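Membrane attack complex assembly inhibitor BGA71 (Borreliella bavariensis, PDB 6FMH) inhibits assembly of the membrane attack complex, and so is likely to protect this Lyme disease spirochaete from killing by host complement. Local coordinates at residues K62-S67 / Q149-K154. Numbering follows the deposited sequence.
Sequences KRTIYS and QNFAKK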
loop_
_atom_site.group_PDB
_atom_site.type_symbol
_atom_site.label_atom_id
_atom_site.label_comp_id
_atom_site.label_asym_id
_atom_site.label_seq_id
_atom_site.Cartn_x
_atom_site.Cartn_y
_atom_site.Cartn_z
ATOM N N LYS A 62 2.169 6.589 13.400
ATOM C CA LYS A 62 0.819 6.851 13.923
ATOM C C LYS A 62 -0.162 5.677 13.807
ATOM O O LYS A 62 -1.004 5.492 14.689
ATOM C CB LYS A 62 0.192 8.047 13.216
ATOM C CG LYS A 62 0.808 9.375 13.603
ATOM C CD LYS A 62 0.268 10.449 12.687
ATOM C CE LYS A 62 0.818 11.804 13.011
ATOM N NZ LYS A 62 0.582 12.734 11.861
ATOM N N ARG A 63 -0.075 4.922 12.716
ATOM C CA ARG A 63 -0.929 3.741 12.572
ATOM C C ARG A 63 -0.794 2.855 13.798
ATOM O O ARG A 63 -1.781 2.434 14.399
ATOM C CB ARG A 63 -0.586 2.955 11.307
ATOM C CG ARG A 63 -0.925 3.664 10.001
ATOM C CD ARG A 63 -0.189 3.182 8.699
ATOM N NE ARG A 63 -0.806 1.932 8.299
ATOM C CZ ARG A 63 -0.348 1.066 7.372
ATOM N NH1 ARG A 63 0.692 1.333 6.638
ATOM N NH2 ARG A 63 -1.019 -0.052 7.151
ATOM N N THR A 64 0.446 2.588 14.198
ATOM C CA THR A 64 0.675 1.701 15.368
ATOM C C THR A 64 0.300 2.342 16.673
ATOM O O THR A 64 -0.448 1.814 17.435
ATOM C CB THR A 64 2.136 1.180 15.444
ATOM O OG1 THR A 64 2.322 0.116 14.491
ATOM C CG2 THR A 64 2.407 0.580 16.796
ATOM N N ILE A 65 0.733 3.574 16.840
ATOM C CA ILE A 65 0.509 4.304 18.104
ATOM C C ILE A 65 -0.952 4.566 18.349
ATOM O O ILE A 65 -1.485 4.182 19.371
ATOM C CB ILE A 65 1.249 5.672 18.113
ATOM C CG1 ILE A 65 2.756 5.502 17.938
ATOM C CG2 ILE A 65 0.946 6.454 19.392
ATOM C CD1 ILE A 65 3.514 5.350 19.206
ATOM N N TYR A 66 -1.600 5.206 17.380
ATOM C CA TYR A 66 -2.982 5.670 17.524
ATOM C C TYR A 66 -3.906 4.509 17.680
ATOM O O TYR A 66 -4.874 4.568 18.447
ATOM C CB TYR A 66 -3.390 6.480 16.311
ATOM C CG TYR A 66 -2.836 7.909 16.222
ATOM C CD1 TYR A 66 -1.666 8.280 16.832
ATOM C CD2 TYR A 66 -3.528 8.872 15.509
ATOM C CE1 TYR A 66 -1.178 9.551 16.721
ATOM C CE2 TYR A 66 -3.069 10.156 15.403
ATOM C CZ TYR A 66 -1.887 10.494 16.029
ATOM O OH TYR A 66 -1.394 11.768 15.886
ATOM N N SER A 67 -3.653 3.460 16.916
ATOM C CA SER A 67 -4.510 2.263 16.996
ATOM C C SER A 67 -4.270 1.675 18.353
ATOM O O SER A 67 -5.187 1.107 18.930
ATOM C CB SER A 67 -4.235 1.225 15.868
ATOM O OG SER A 67 -3.013 0.544 16.094
ATOM N N GLN A 149 -0.354 -5.980 18.963
ATOM C CA GLN A 149 -1.268 -6.029 20.118
ATOM C C GLN A 149 -0.480 -5.986 21.411
ATOM O O GLN A 149 -0.936 -5.423 22.379
ATOM C CB GLN A 149 -2.187 -7.272 20.048
ATOM C CG GLN A 149 -3.401 -7.098 19.159
ATOM C CD GLN A 149 -4.011 -8.433 18.765
ATOM O OE1 GLN A 149 -4.117 -9.349 19.587
ATOM N NE2 GLN A 149 -4.417 -8.555 17.491
ATOM N N ASN A 150 0.630 -6.723 21.469
ATOM C CA ASN A 150 1.365 -6.826 22.743
ATOM C C ASN A 150 2.013 -5.527 23.013
ATOM O O ASN A 150 1.963 -5.039 24.135
ATOM C CB ASN A 150 2.401 -7.943 22.747
ATOM C CG ASN A 150 1.799 -9.306 22.531
ATOM O OD1 ASN A 150 2.399 -10.174 21.872
ATOM N ND2 ASN A 150 0.644 -9.539 23.101
ATOM N N PHE A 151 2.553 -4.906 21.982
ATOM C CA PHE A 151 3.029 -3.533 22.135
ATOM C C PHE A 151 1.956 -2.572 22.674
ATOM O O PHE A 151 2.226 -1.753 23.511
ATOM C CB PHE A 151 3.563 -3.006 20.798
ATOM C CG PHE A 151 3.793 -1.517 20.789
ATOM C CD1 PHE A 151 5.008 -0.954 21.260
ATOM C CD2 PHE A 151 2.811 -0.661 20.330
ATOM C CE1 PHE A 151 5.203 0.423 21.258
ATOM C CE2 PHE A 151 3.016 0.700 20.327
ATOM C CZ PHE A 151 4.202 1.257 20.794
ATOM N N ALA A 152 0.742 -2.667 22.137
ATOM C CA ALA A 152 -0.364 -1.790 22.498
ATOM C C ALA A 152 -0.716 -1.992 23.959
ATOM O O ALA A 152 -0.942 -1.038 24.714
ATOM C CB ALA A 152 -1.554 -2.063 21.597
ATOM N N LYS A 153 -0.782 -3.256 24.361
ATOM C CA LYS A 153 -1.082 -3.582 25.745
ATOM C C LYS A 153 -0.025 -2.870 26.616
ATOM O O LYS A 153 -0.367 -2.033 27.444
ATOM C CB LYS A 153 -1.073 -5.078 25.943
ATOM C CG LYS A 153 -1.943 -5.582 27.083
ATOM C CD LYS A 153 -3.420 -5.689 26.662
ATOM C CE LYS A 153 -4.295 -6.197 27.839
ATOM N NZ LYS A 153 -5.762 -6.125 27.552
ATOM N N LYS A 154 1.244 -3.091 26.286
ATOM C CA LYS A 154 2.323 -2.447 26.966
ATOM C C LYS A 154 2.232 -0.951 26.955
ATOM O O LYS A 154 2.490 -0.316 27.969
ATOM C CB LYS A 154 3.655 -2.833 26.356
ATOM C CG LYS A 154 4.818 -2.666 27.329
ATOM C CD LYS A 154 4.991 -3.902 28.182
ATOM C CE LYS A 154 5.922 -3.678 29.355
ATOM N NZ LYS A 154 5.261 -3.756 30.693
#
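Phe151 reaches from helix 127-163 to helix 55-68 and brings its ring to Thr64 and Ile65. The methyl of Thr64 approaches the ring obliquely, CG2 lying 3.6 Å from Phe151 CE2 and slightly farther from CD2. Ile65 meets the ring's edge: its CD1 sits near the ring plane, 4.4 Å from Phe151 CZ. Although the CB of Ile65 points away from the partner helix, the length of the side chain brings its end back. Phenylalanine suits this spacing, since its ring can span from one helix to side chains of the other; the nearest CA atoms, Ile65 CA and Ala152 CA, are 7.6 Å apart. The torsions sort the two branches of Thr64: with CG2 anti to the backbone N (OG1 at chi1 -77°), the methyl is given to the ring while OG1 hydrogen-bonds to Gln108 OE1 of helix 90-123. That same helix packs Val104 against both Ile65 and Phe151, and adds Ile107 to the latter, so that three helices meet near the centre of this strand-free, BbCRASP-1-family chain. No hydrogen bond joins the two segments; their contact is apolar, consistent with cohesion by burial and shape, while the one polar group of Thr64's side chain is paired with the third helix.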